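Local coordinates for protein beta-glucuronidase (uncultured Clostridium sp., PDB 6U7J) that hydrolyses beta-glucuronides, releasing glucuronic acid, as a gut-microbial family 2 glycosyl hydrolase, and probably reactivates estrogens from their glucuronide conjugates, at residues 94-99 with 137-142; 112-117 with 124-129; 81-86 with 188-193; 55-60 with 77-82. All blocks are in the same frame, centred on the assembly; numbering follows the deposited sequence.

Interaction 1: 94-99 with 137-142; sequences LVLRFG and NRLTVA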
# COMPACT_ATOMS: atom_id res chain seq x y z
N LEU B 94 48.93 -14.69 -15.62
CA LEU B 94 47.82 -14.75 -14.67
C LEU B 94 47.44 -13.33 -14.26
O LEU B 94 48.30 -12.58 -13.79
CB LEU B 94 48.18 -15.57 -13.43
CG LEU B 94 48.71 -16.99 -13.64
CD1 LEU B 94 48.83 -17.69 -12.29
CD2 LEU B 94 47.87 -17.81 -14.59
N VAL B 95 46.16 -12.99 -14.41
CA VAL B 95 45.67 -11.64 -14.16
C VAL B 95 44.44 -11.70 -13.25
O VAL B 95 43.49 -12.45 -13.52
CB VAL B 95 45.33 -10.90 -15.47
CG1 VAL B 95 44.88 -9.47 -15.18
CG2 VAL B 95 46.54 -10.89 -16.41
N LEU B 96 44.45 -10.89 -12.20
CA LEU B 96 43.31 -10.76 -11.28
C LEU B 96 42.54 -9.49 -11.63
O LEU B 96 43.06 -8.38 -11.48
CB LEU B 96 43.80 -10.70 -9.85
CG LEU B 96 42.75 -10.88 -8.78
CD1 LEU B 96 42.15 -12.29 -8.91
CD2 LEU B 96 43.38 -10.66 -7.40
N ARG B 97 41.30 -9.65 -12.07
CA ARG B 97 40.49 -8.51 -12.46
C ARG B 97 39.34 -8.28 -11.49
O ARG B 97 38.59 -9.21 -11.17
CB ARG B 97 39.91 -8.67 -13.87
CG ARG B 97 38.95 -7.54 -14.14
CD ARG B 97 38.49 -7.50 -15.52
NE ARG B 97 39.55 -7.10 -16.43
CZ ARG B 97 39.34 -6.31 -17.47
NH1 ARG B 97 38.11 -5.84 -17.69
NH2 ARG B 97 40.35 -6.00 -18.27
N PHE B 98 39.18 -7.03 -11.06
CA PHE B 98 37.98 -6.58 -10.36
C PHE B 98 37.19 -5.69 -11.31
O PHE B 98 37.73 -4.71 -11.85
CB PHE B 98 38.35 -5.82 -9.09
CG PHE B 98 38.99 -6.70 -8.04
CD1 PHE B 98 40.35 -6.96 -8.07
CD2 PHE B 98 38.21 -7.27 -7.04
CE1 PHE B 98 40.93 -7.77 -7.11
CE2 PHE B 98 38.79 -8.07 -6.07
CZ PHE B 98 40.15 -8.33 -6.11
N GLY B 99 35.91 -6.03 -11.50
CA GLY B 99 35.05 -5.17 -12.31
C GLY B 99 34.88 -3.81 -11.67
O GLY B 99 34.82 -2.78 -12.37
N ASN B 137 45.30 -20.23 -2.92
CA ASN B 137 45.75 -18.88 -2.59
C ASN B 137 44.70 -18.20 -1.71
O ASN B 137 43.53 -18.59 -1.70
CB ASN B 137 46.01 -18.04 -3.85
CG ASN B 137 47.19 -18.55 -4.67
OD1 ASN B 137 48.28 -17.97 -4.62
ND2 ASN B 137 47.00 -19.64 -5.41
N ARG B 138 45.12 -17.17 -0.97
CA ARG B 138 44.22 -16.40 -0.13
C ARG B 138 44.12 -14.99 -0.69
O ARG B 138 45.15 -14.34 -0.93
CB ARG B 138 44.69 -16.36 1.33
CG ARG B 138 43.76 -15.56 2.25
CD ARG B 138 43.99 -15.87 3.74
NE ARG B 138 45.35 -15.57 4.16
CZ ARG B 138 45.77 -14.36 4.52
NH1 ARG B 138 44.91 -13.34 4.54
NH2 ARG B 138 47.03 -14.16 4.86
N LEU B 139 42.89 -14.52 -0.89
CA LEU B 139 42.63 -13.21 -1.47
C LEU B 139 41.88 -12.38 -0.44
O LEU B 139 40.80 -12.77 0.01
CB LEU B 139 41.82 -13.35 -2.77
CG LEU B 139 41.37 -12.03 -3.42
CD1 LEU B 139 42.56 -11.10 -3.66
CD2 LEU B 139 40.62 -12.28 -4.73
N THR B 140 42.48 -11.26 -0.04
CA THR B 140 41.91 -10.36 0.95
C THR B 140 41.74 -9.00 0.31
O THR B 140 42.69 -8.48 -0.30
CB THR B 140 42.81 -10.26 2.20
OG1 THR B 140 43.26 -11.57 2.59
CG2 THR B 140 42.05 -9.58 3.37
N VAL B 141 40.54 -8.43 0.43
CA VAL B 141 40.20 -7.15 -0.21
C VAL B 141 39.67 -6.21 0.85
O VAL B 141 38.59 -6.45 1.42
CB VAL B 141 39.17 -7.32 -1.33
CG1 VAL B 141 38.80 -5.96 -1.90
CG2 VAL B 141 39.70 -8.25 -2.43
N ALA B 142 40.39 -5.12 1.12
CA ALA B 142 39.88 -4.05 1.95
C ALA B 142 39.08 -3.09 1.07
O ALA B 142 39.55 -2.70 -0.00
CB ALA B 142 41.00 -3.29 2.66

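Interaction 2: 112-117 with 124-129; sequences KEITRH and FEADVT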
# COMPACT_ATOMS: atom_id res chain seq x y z
N LYS B 112 50.10 -10.34 1.20
CA LYS B 112 50.95 -9.28 0.68
C LYS B 112 50.14 -8.35 -0.21
O LYS B 112 49.47 -8.80 -1.14
CB LYS B 112 52.12 -9.84 -0.13
CG LYS B 112 52.85 -11.01 0.54
CD LYS B 112 53.85 -11.63 -0.45
CE LYS B 112 53.25 -12.86 -1.18
NZ LYS B 112 52.33 -12.54 -2.34
N GLU B 113 50.23 -7.05 0.06
CA GLU B 113 49.55 -6.04 -0.74
C GLU B 113 50.06 -6.04 -2.17
O GLU B 113 51.25 -5.81 -2.40
CB GLU B 113 49.75 -4.66 -0.12
CG GLU B 113 49.16 -3.57 -0.99
CD GLU B 113 49.28 -2.21 -0.36
OE1 GLU B 113 49.31 -2.11 0.89
OE2 GLU B 113 49.35 -1.22 -1.12
N ILE B 114 49.17 -6.28 -3.14
CA ILE B 114 49.59 -6.35 -4.54
C ILE B 114 49.06 -5.20 -5.39
O ILE B 114 49.67 -4.90 -6.43
CB ILE B 114 49.21 -7.70 -5.21
CG1 ILE B 114 47.71 -7.97 -5.10
CG2 ILE B 114 50.06 -8.85 -4.63
CD1 ILE B 114 47.23 -9.05 -6.08
N THR B 115 47.97 -4.54 -5.00
CA THR B 115 47.55 -3.35 -5.74
C THR B 115 46.58 -2.54 -4.90
O THR B 115 46.11 -2.97 -3.84
CB THR B 115 46.93 -3.72 -7.11
OG1 THR B 115 46.99 -2.58 -7.97
CG2 THR B 115 45.49 -4.15 -6.98
N ARG B 116 46.33 -1.32 -5.38
CA ARG B 116 45.40 -0.37 -4.78
C ARG B 116 44.58 0.24 -5.89
O ARG B 116 45.01 0.32 -7.04
CB ARG B 116 46.12 0.75 -4.05
CG ARG B 116 46.69 0.38 -2.74
CD ARG B 116 47.63 1.47 -2.31
NE ARG B 116 48.24 1.18 -1.02
CZ ARG B 116 48.11 1.96 0.04
NH1 ARG B 116 47.41 3.08 -0.04
NH2 ARG B 116 48.70 1.61 1.18
N HIS B 117 43.38 0.71 -5.54
CA HIS B 117 42.58 1.42 -6.51
C HIS B 117 41.73 2.46 -5.80
O HIS B 117 41.31 2.27 -4.66
CB HIS B 117 41.73 0.45 -7.34
CG HIS B 117 41.05 1.10 -8.51
ND1 HIS B 117 39.74 1.55 -8.45
CD2 HIS B 117 41.49 1.38 -9.76
CE1 HIS B 117 39.41 2.08 -9.61
NE2 HIS B 117 40.45 1.99 -10.43
N PHE B 124 39.79 -2.63 -12.50
CA PHE B 124 41.24 -2.61 -12.37
C PHE B 124 41.73 -4.05 -12.29
O PHE B 124 40.94 -4.98 -12.08
CB PHE B 124 41.70 -1.79 -11.15
CG PHE B 124 41.13 -2.27 -9.83
CD1 PHE B 124 39.84 -1.92 -9.44
CD2 PHE B 124 41.90 -3.04 -8.97
CE1 PHE B 124 39.33 -2.34 -8.21
CE2 PHE B 124 41.39 -3.47 -7.74
CZ PHE B 124 40.10 -3.12 -7.36
N GLU B 125 43.03 -4.24 -12.49
CA GLU B 125 43.55 -5.60 -12.48
C GLU B 125 44.99 -5.61 -11.99
O GLU B 125 45.65 -4.58 -11.87
CB GLU B 125 43.41 -6.26 -13.87
CG GLU B 125 44.09 -5.53 -15.00
CD GLU B 125 43.93 -6.22 -16.35
OE1 GLU B 125 42.90 -6.91 -16.59
OE2 GLU B 125 44.84 -6.09 -17.18
N ALA B 126 45.47 -6.81 -11.67
CA ALA B 126 46.82 -7.03 -11.19
C ALA B 126 47.37 -8.27 -11.86
O ALA B 126 46.70 -9.31 -11.87
CB ALA B 126 46.86 -7.20 -9.67
N ASP B 127 48.57 -8.17 -12.44
CA ASP B 127 49.26 -9.33 -12.97
C ASP B 127 49.84 -10.10 -11.79
O ASP B 127 50.68 -9.58 -11.06
CB ASP B 127 50.37 -8.88 -13.93
CG ASP B 127 51.04 -10.04 -14.67
OD1 ASP B 127 51.53 -10.98 -14.01
OD2 ASP B 127 51.09 -10.02 -15.91
N VAL B 128 49.36 -11.32 -11.56
CA VAL B 128 49.85 -12.13 -10.45
C VAL B 128 50.66 -13.33 -10.93
O VAL B 128 50.82 -14.30 -10.20
CB VAL B 128 48.69 -12.60 -9.55
CG1 VAL B 128 47.98 -11.41 -8.94
CG2 VAL B 128 47.75 -13.49 -10.34
N THR B 129 51.17 -13.27 -12.16
CA THR B 129 51.88 -14.41 -12.75
C THR B 129 53.00 -14.92 -11.86
O THR B 129 53.16 -16.13 -11.68
CB THR B 129 52.45 -14.03 -14.12
OG1 THR B 129 51.45 -13.34 -14.88
CG2 THR B 129 52.93 -15.27 -14.86

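Interaction 3: 81-86 with 188-193; sequences RKFAVP and VRLYCT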
# COMPACT_ATOMS: atom_id res chain seq x y z
N ARG B 81 38.52 -14.49 0.47
CA ARG B 81 38.20 -15.83 0.01
C ARG B 81 39.47 -16.51 -0.48
O ARG B 81 40.54 -15.89 -0.58
CB ARG B 81 37.12 -15.80 -1.09
CG ARG B 81 37.59 -15.28 -2.44
CD ARG B 81 36.66 -15.72 -3.55
NE ARG B 81 36.91 -17.10 -3.94
CZ ARG B 81 36.08 -17.85 -4.67
NH1 ARG B 81 34.92 -17.36 -5.10
NH2 ARG B 81 36.42 -19.09 -4.96
N LYS B 82 39.35 -17.79 -0.79
CA LYS B 82 40.43 -18.57 -1.35
C LYS B 82 40.15 -18.90 -2.82
O LYS B 82 38.99 -19.01 -3.23
CB LYS B 82 40.64 -19.84 -0.53
CG LYS B 82 41.44 -19.52 0.75
CD LYS B 82 41.32 -20.56 1.84
CE LYS B 82 41.90 -20.02 3.16
NZ LYS B 82 41.02 -19.00 3.82
N PHE B 83 41.21 -19.01 -3.62
CA PHE B 83 41.09 -19.42 -5.01
C PHE B 83 42.26 -20.33 -5.39
O PHE B 83 43.29 -20.37 -4.72
CB PHE B 83 40.99 -18.22 -5.97
CG PHE B 83 42.26 -17.43 -6.15
CD1 PHE B 83 42.55 -16.35 -5.33
CD2 PHE B 83 43.15 -17.72 -7.18
CE1 PHE B 83 43.70 -15.60 -5.52
CE2 PHE B 83 44.30 -16.99 -7.36
CZ PHE B 83 44.57 -15.92 -6.53
N ALA B 84 42.07 -21.06 -6.48
CA ALA B 84 43.04 -22.06 -6.92
C ALA B 84 43.59 -21.69 -8.29
O ALA B 84 42.84 -21.24 -9.17
CB ALA B 84 42.40 -23.44 -6.99
N VAL B 85 44.90 -21.85 -8.46
CA VAL B 85 45.52 -21.84 -9.78
C VAL B 85 45.71 -23.29 -10.22
O VAL B 85 46.41 -24.04 -9.52
CB VAL B 85 46.87 -21.08 -9.78
CG1 VAL B 85 47.41 -20.98 -11.22
CG2 VAL B 85 46.71 -19.69 -9.20
N PRO B 86 45.11 -23.71 -11.33
CA PRO B 86 45.30 -25.08 -11.79
C PRO B 86 46.74 -25.32 -12.24
O PRO B 86 47.44 -24.39 -12.66
CB PRO B 86 44.33 -25.21 -12.97
CG PRO B 86 43.51 -23.93 -12.98
CD PRO B 86 44.32 -22.90 -12.27
N VAL B 188 34.44 -10.60 -9.84
CA VAL B 188 35.87 -10.78 -9.66
C VAL B 188 36.30 -11.96 -10.54
O VAL B 188 35.66 -13.01 -10.53
CB VAL B 188 36.24 -11.04 -8.19
CG1 VAL B 188 37.79 -11.17 -8.02
CG2 VAL B 188 35.71 -9.94 -7.31
N ARG B 189 37.38 -11.78 -11.29
CA ARG B 189 37.81 -12.77 -12.26
C ARG B 189 39.31 -12.98 -12.17
O ARG B 189 40.07 -12.01 -12.07
CB ARG B 189 37.43 -12.35 -13.70
CG ARG B 189 36.00 -11.89 -13.86
CD ARG B 189 35.52 -12.02 -15.31
NE ARG B 189 34.20 -11.42 -15.52
CZ ARG B 189 33.23 -11.92 -16.28
NH1 ARG B 189 33.41 -13.06 -16.95
NH2 ARG B 189 32.08 -11.27 -16.38
N LEU B 190 39.74 -14.24 -12.17
CA LEU B 190 41.12 -14.61 -12.45
C LEU B 190 41.15 -15.19 -13.87
O LEU B 190 40.41 -16.13 -14.17
CB LEU B 190 41.64 -15.64 -11.45
CG LEU B 190 43.10 -16.06 -11.67
CD1 LEU B 190 44.06 -14.99 -11.16
CD2 LEU B 190 43.38 -17.39 -11.00
N TYR B 191 41.99 -14.63 -14.73
CA TYR B 191 42.02 -15.08 -16.11
C TYR B 191 43.46 -15.26 -16.60
O TYR B 191 44.39 -14.64 -16.07
CB TYR B 191 41.24 -14.12 -17.02
CG TYR B 191 41.85 -12.76 -17.32
CD1 TYR B 191 42.73 -12.58 -18.40
CD2 TYR B 191 41.46 -11.63 -16.61
CE1 TYR B 191 43.25 -11.33 -18.73
CE2 TYR B 191 41.97 -10.37 -16.93
CZ TYR B 191 42.87 -10.23 -17.99
OH TYR B 191 43.38 -8.99 -18.32
N CYS B 192 43.64 -16.10 -17.62
CA CYS B 192 44.96 -16.40 -18.15
C CYS B 192 45.06 -16.00 -19.62
O CYS B 192 44.05 -15.91 -20.34
CB CYS B 192 45.35 -17.89 -17.93
SG CYS B 192 44.45 -19.15 -18.84
N THR B 193 46.28 -15.68 -20.05
CA THR B 193 46.65 -15.45 -21.44
C THR B 193 48.04 -16.02 -21.68
O THR B 193 48.79 -16.30 -20.73
CB THR B 193 46.68 -13.96 -21.84
OG1 THR B 193 47.84 -13.32 -21.30
CG2 THR B 193 45.40 -13.19 -21.42

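Interaction 4: 55-60 with 77-82; sequences MPVPSS and VWYERK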
# COMPACT_ATOMS: atom_id res chain seq x y z
N MET B 55 29.23 -13.03 3.01
CA MET B 55 28.82 -11.89 2.22
C MET B 55 28.88 -12.28 0.75
O MET B 55 29.92 -12.79 0.30
CB MET B 55 29.69 -10.66 2.49
CG MET B 55 29.15 -9.37 1.82
SD MET B 55 27.58 -8.74 2.51
CE MET B 55 27.92 -8.61 4.26
N PRO B 56 27.81 -12.07 -0.01
CA PRO B 56 27.84 -12.42 -1.43
C PRO B 56 28.65 -11.42 -2.24
O PRO B 56 28.77 -10.24 -1.88
CB PRO B 56 26.36 -12.37 -1.85
CG PRO B 56 25.72 -11.40 -0.85
CD PRO B 56 26.48 -11.61 0.45
N VAL B 57 29.20 -11.91 -3.35
CA VAL B 57 29.92 -11.10 -4.32
C VAL B 57 29.45 -11.56 -5.70
O VAL B 57 29.49 -12.76 -5.99
CB VAL B 57 31.44 -11.24 -4.17
CG1 VAL B 57 32.17 -10.57 -5.33
CG2 VAL B 57 31.90 -10.65 -2.86
N PRO B 58 28.99 -10.65 -6.58
CA PRO B 58 28.91 -9.20 -6.37
C PRO B 58 27.62 -8.76 -5.65
O PRO B 58 26.60 -9.43 -5.79
CB PRO B 58 28.94 -8.65 -7.80
CG PRO B 58 28.25 -9.71 -8.60
CD PRO B 58 28.54 -11.03 -7.94
N SER B 59 27.69 -7.64 -4.94
CA SER B 59 26.61 -7.11 -4.09
C SER B 59 27.17 -5.97 -3.27
O SER B 59 28.37 -5.93 -3.00
CB SER B 59 26.03 -8.19 -3.16
OG SER B 59 24.96 -7.69 -2.37
N SER B 60 26.32 -5.01 -2.90
CA SER B 60 26.63 -4.13 -1.79
C SER B 60 26.48 -4.91 -0.49
O SER B 60 25.70 -5.87 -0.41
CB SER B 60 25.68 -2.92 -1.80
OG SER B 60 25.60 -2.30 -3.09
N VAL B 77 35.88 -2.01 5.28
CA VAL B 77 35.49 -3.38 5.58
C VAL B 77 36.47 -4.31 4.88
O VAL B 77 37.25 -3.90 4.02
CB VAL B 77 34.04 -3.68 5.15
CG1 VAL B 77 33.07 -2.71 5.82
CG2 VAL B 77 33.89 -3.61 3.61
N TRP B 78 36.39 -5.59 5.23
CA TRP B 78 37.37 -6.59 4.82
C TRP B 78 36.65 -7.80 4.26
O TRP B 78 35.80 -8.40 4.93
CB TRP B 78 38.25 -6.99 6.01
CG TRP B 78 39.10 -5.84 6.43
CD1 TRP B 78 38.74 -4.81 7.25
CD2 TRP B 78 40.43 -5.58 6.00
NE1 TRP B 78 39.79 -3.92 7.36
CE2 TRP B 78 40.84 -4.37 6.60
CE3 TRP B 78 41.33 -6.24 5.15
CZ2 TRP B 78 42.11 -3.81 6.40
CZ3 TRP B 78 42.59 -5.69 4.96
CH2 TRP B 78 42.97 -4.49 5.58
N TYR B 79 36.98 -8.15 3.02
CA TYR B 79 36.51 -9.36 2.37
C TYR B 79 37.66 -10.34 2.23
O TYR B 79 38.82 -9.93 2.04
CB TYR B 79 35.99 -9.08 0.97
CG TYR B 79 34.67 -8.34 0.82
CD1 TYR B 79 33.54 -9.01 0.36
CD2 TYR B 79 34.57 -6.98 1.08
CE1 TYR B 79 32.34 -8.35 0.18
CE2 TYR B 79 33.36 -6.30 0.89
CZ TYR B 79 32.25 -7.01 0.45
OH TYR B 79 31.04 -6.37 0.26
N GLU B 80 37.34 -11.63 2.23
CA GLU B 80 38.38 -12.63 2.01
C GLU B 80 37.78 -13.88 1.40
O GLU B 80 36.67 -14.28 1.76
CB GLU B 80 39.09 -12.99 3.32
CG GLU B 80 40.19 -13.99 3.16
CD GLU B 80 41.06 -14.03 4.40
OE1 GLU B 80 42.05 -13.27 4.43
OE2 GLU B 80 40.73 -14.78 5.35
N ARG B 81 38.52 -14.49 0.47
CA ARG B 81 38.20 -15.83 0.01
C ARG B 81 39.47 -16.51 -0.48
O ARG B 81 40.54 -15.89 -0.58
CB ARG B 81 37.12 -15.80 -1.09
CG ARG B 81 37.59 -15.28 -2.44
CD ARG B 81 36.66 -15.72 -3.55
NE ARG B 81 36.91 -17.10 -3.94
CZ ARG B 81 36.08 -17.85 -4.67
NH1 ARG B 81 34.92 -17.36 -5.10
NH2 ARG B 81 36.42 -19.09 -4.96
N LYS B 82 39.35 -17.79 -0.79
CA LYS B 82 40.43 -18.57 -1.35
C LYS B 82 40.15 -18.90 -2.82
O LYS B 82 38.99 -19.01 -3.23
CB LYS B 82 40.64 -19.84 -0.53
CG LYS B 82 41.44 -19.52 0.75
CD LYS B 82 41.32 -20.56 1.84
CE LYS B 82 41.90 -20.02 3.16
NZ LYS B 82 41.02 -19.00 3.82
O HOH W 1 29.72 -7.77 -1.77

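Interaction 1: 94-99 with 137-142
The interior of a beta-sandwich brings Leu96 and Phe98 up against Leu139 and Val141, each pair pointing inward from its own wall. Segments 94-99 and 137-142 exchange no hydrogen bond; their axes stay 11.8 Å apart at closest approach and cross at -32°, so side chains alone span the gap. Leu96 and Leu139 reach for each other tip to tip, with Leu96 CD2 3.9 Å from Leu139 CD1. Both leucines hold CG opposite the backbone nitrogen (chi1 -167° in Leu96 and 175° in Leu139), which sends their methyl ends straight into the space between the walls. Phe98 meets the partner strand with the far end of its ring: CZ lies 3.7 Å from Val141 CG2, and Phe98 CE2 is almost as near to the same methyl. The approach to the ring is oblique, and Leu139 CD2 comes to 4.2 Å from Phe98 CZ, so the ring tip rests against both residues. This aligned packing, with strands twisted modestly against each other, suits the jelly-roll sandwich of the sugar-binding domain in family 2 glycosidases. Ile107 of strand 104-109 touches Phe98, Leu139 and Val141 and continues the apolar layer, while Leu190 lies beside Leu96 from the neighbouring strand. Alternation along the strands puts polar groups on the faces of the walls turned away from this interior: Arg97 forms a salt bridge with Glu125 on one wall, and on the other Glu80 OE1 is shared by Arg138 NH1 and Thr140 OG1.

Interaction 2: 112-117 with 124-129
His117 and Phe124 make the tight end of this contact, an offset stack with ring centroids 4.4 Å apart and planes only 8° from parallel. The closest atoms are His117 CG and Phe124 CD1, at 3.4 Å, so the phenyl rim covers the imidazole face. His117 CB completes the overlap as a CH-pi donor, sitting over the centre of the phenyl face, 3.6 Å from its centroid. Phe124 takes the crowded position between its backbone nitrogen and carbonyl carbon (chi1 58°), laying its ring face against His117 while Thr115 CG2 stands at the ring edge. His117 NE2 hydrogen-bonds to Glu398 OE2, which ties the histidine to the TIM-barrel domain.

Packing is lighter at the other end. There Ile114 sends only CD1 across, 3.8 Å from Val128 CG1 and 4.1 Å from Ala126 CB. The solvent side is polar and stays within each segment: Arg116 NE forms a salt bridge with Glu113 OE2 at 2.6 Å, OE2 lying nearly in the guanidinium plane although the nitrogen stands out of the carboxylate plane, and Asp127 OD1 accepts from both Thr129 OG1 and Thr129 N, the latter closing an Asx turn. Consecutive residues Ile114 and Thr115 can both direct side chains at strand 124-127 because they face Ile107 together, a classic beta bulge in a strand of the jelly-roll sandwich.

Interaction 3: 81-86 with 188-193
Phe83 and Leu190 cross at about a right angle inside the jelly-roll sandwich, where strands 76-85 and 188-193 run nearly parallel in opposing walls. The axes of the two segments are 9.6 Å apart and no hydrogen bond links them; strand 20-32 joins the walls by pairing with both. Phe83 has its CG wedged between the backbone nitrogen and the carbonyl carbon (chi1 71°), which carries the ring out across the run of its strand and brings its CD2 and CE2 atoms to Leu190. The leucine is extended: CG stands opposite the backbone nitrogen (chi1 -179°), and the second torsion (chi2 78°) turns CD2 to the phenylalanine. That single methyl carries the contact, lying 3.8 Å from Phe83 CE2 and equally close to Phe83 CD2, in an oblique approach. It also comes within 4.3 Å of Ala84 O and 4.4 Å of Val85 CG2, so Leu190 CD2 settles against three consecutive residues of the opposite strand. Ala84 O itself has a polar partner in Lys22 NZ.

Leu24 and Leu139 also pack on Phe83, and Leu96 and Trp89 on Leu190, which makes the pair part of a wider apolar interior. At this end of the domain a second subunit approaches, with Asn16 of that subunit packing on Ala84 and Leu88 of that subunit on Cys192. Further back along strand 76-85, the Arg81 side chain folds round to hold its neighbour's carbonyl side-on: NE is 2.9 Å from Lys82 O and lies above the carbonyl plane, while Arg81 NH2 reaches Lys82 O at 3.1 Å nearly along the C=O axis.

Interaction 4: 55-60 with 77-82
The Tyr79 ring is met obliquely by two aliphatic groups, Met55 CG and Val57 CG2, and both converge on the same ring carbon. Met55 CG lies 3.7 Å from Tyr79 CE1, and Val57 CG2 lies 3.8 Å from it; Phe30 of strand 20-32 adds an edge-to-face partner for the tyrosine. These residues belong to the sheet of the jelly-roll domain, in which strand 20-32 pairs with both 53-57 and 76-85, so side chains of its two neighbours meet across it. Tyr79 sets its CG opposite the carbonyl carbon (chi1 -72°), which places CE1 and OH beside segment 55-60. In Met55 the first torsion (chi1 -171°) places CG against the ring, and the bend at the second turns the sulfur elsewhere.

A cis peptide precedes Pro58, and around it the contact becomes polar. Ser60 OG accepts from Lys315 N, linking the segment to the TIM-barrel domain, while Ala320 of the second subunit packs on Pro56. Tyr79 OH is 4.2 Å from Ser59 O, too far for a direct bond, and a water bridges the interval. The phenol donates to this water, with Tyr79 OH 2.8 Å from the water oxygen. The water spends both of its own protons on carbonyls either side of Val57 and Pro58, donating to Pro56 O and Ser59 O, each carbonyl oxygen 2.6 Å from the water oxygen. The same Ser59 donates through OG to Ser60 O at 2.8 Å, its hydroxyl oxygen tilted from the carbonyl plane.

How the interactions relate
All four contacts lie in the jelly-roll sugar-binding domain; interactions 1, 3 and 4 are buried, interaction 2 only partly. Interactions 1 and 3 form one continuous core: backbone hydrogen bonds join Arg97 N to Arg189 O within one wall and Asn137 N to Phe83 O in the other, and across the gap both contacts are essentially apolar. Interaction 2 extends that core toward solvent; it shares a wall through the Leu96 N to Ala126 O bond, but is held by stacked rings and apolar contacts, its salt bridge confined to segment 112-117. Interaction 4 uses strand 76-85 like interaction 3, yet is the one with a bridging water, and its centre lies about 17 Å from that of interaction 2.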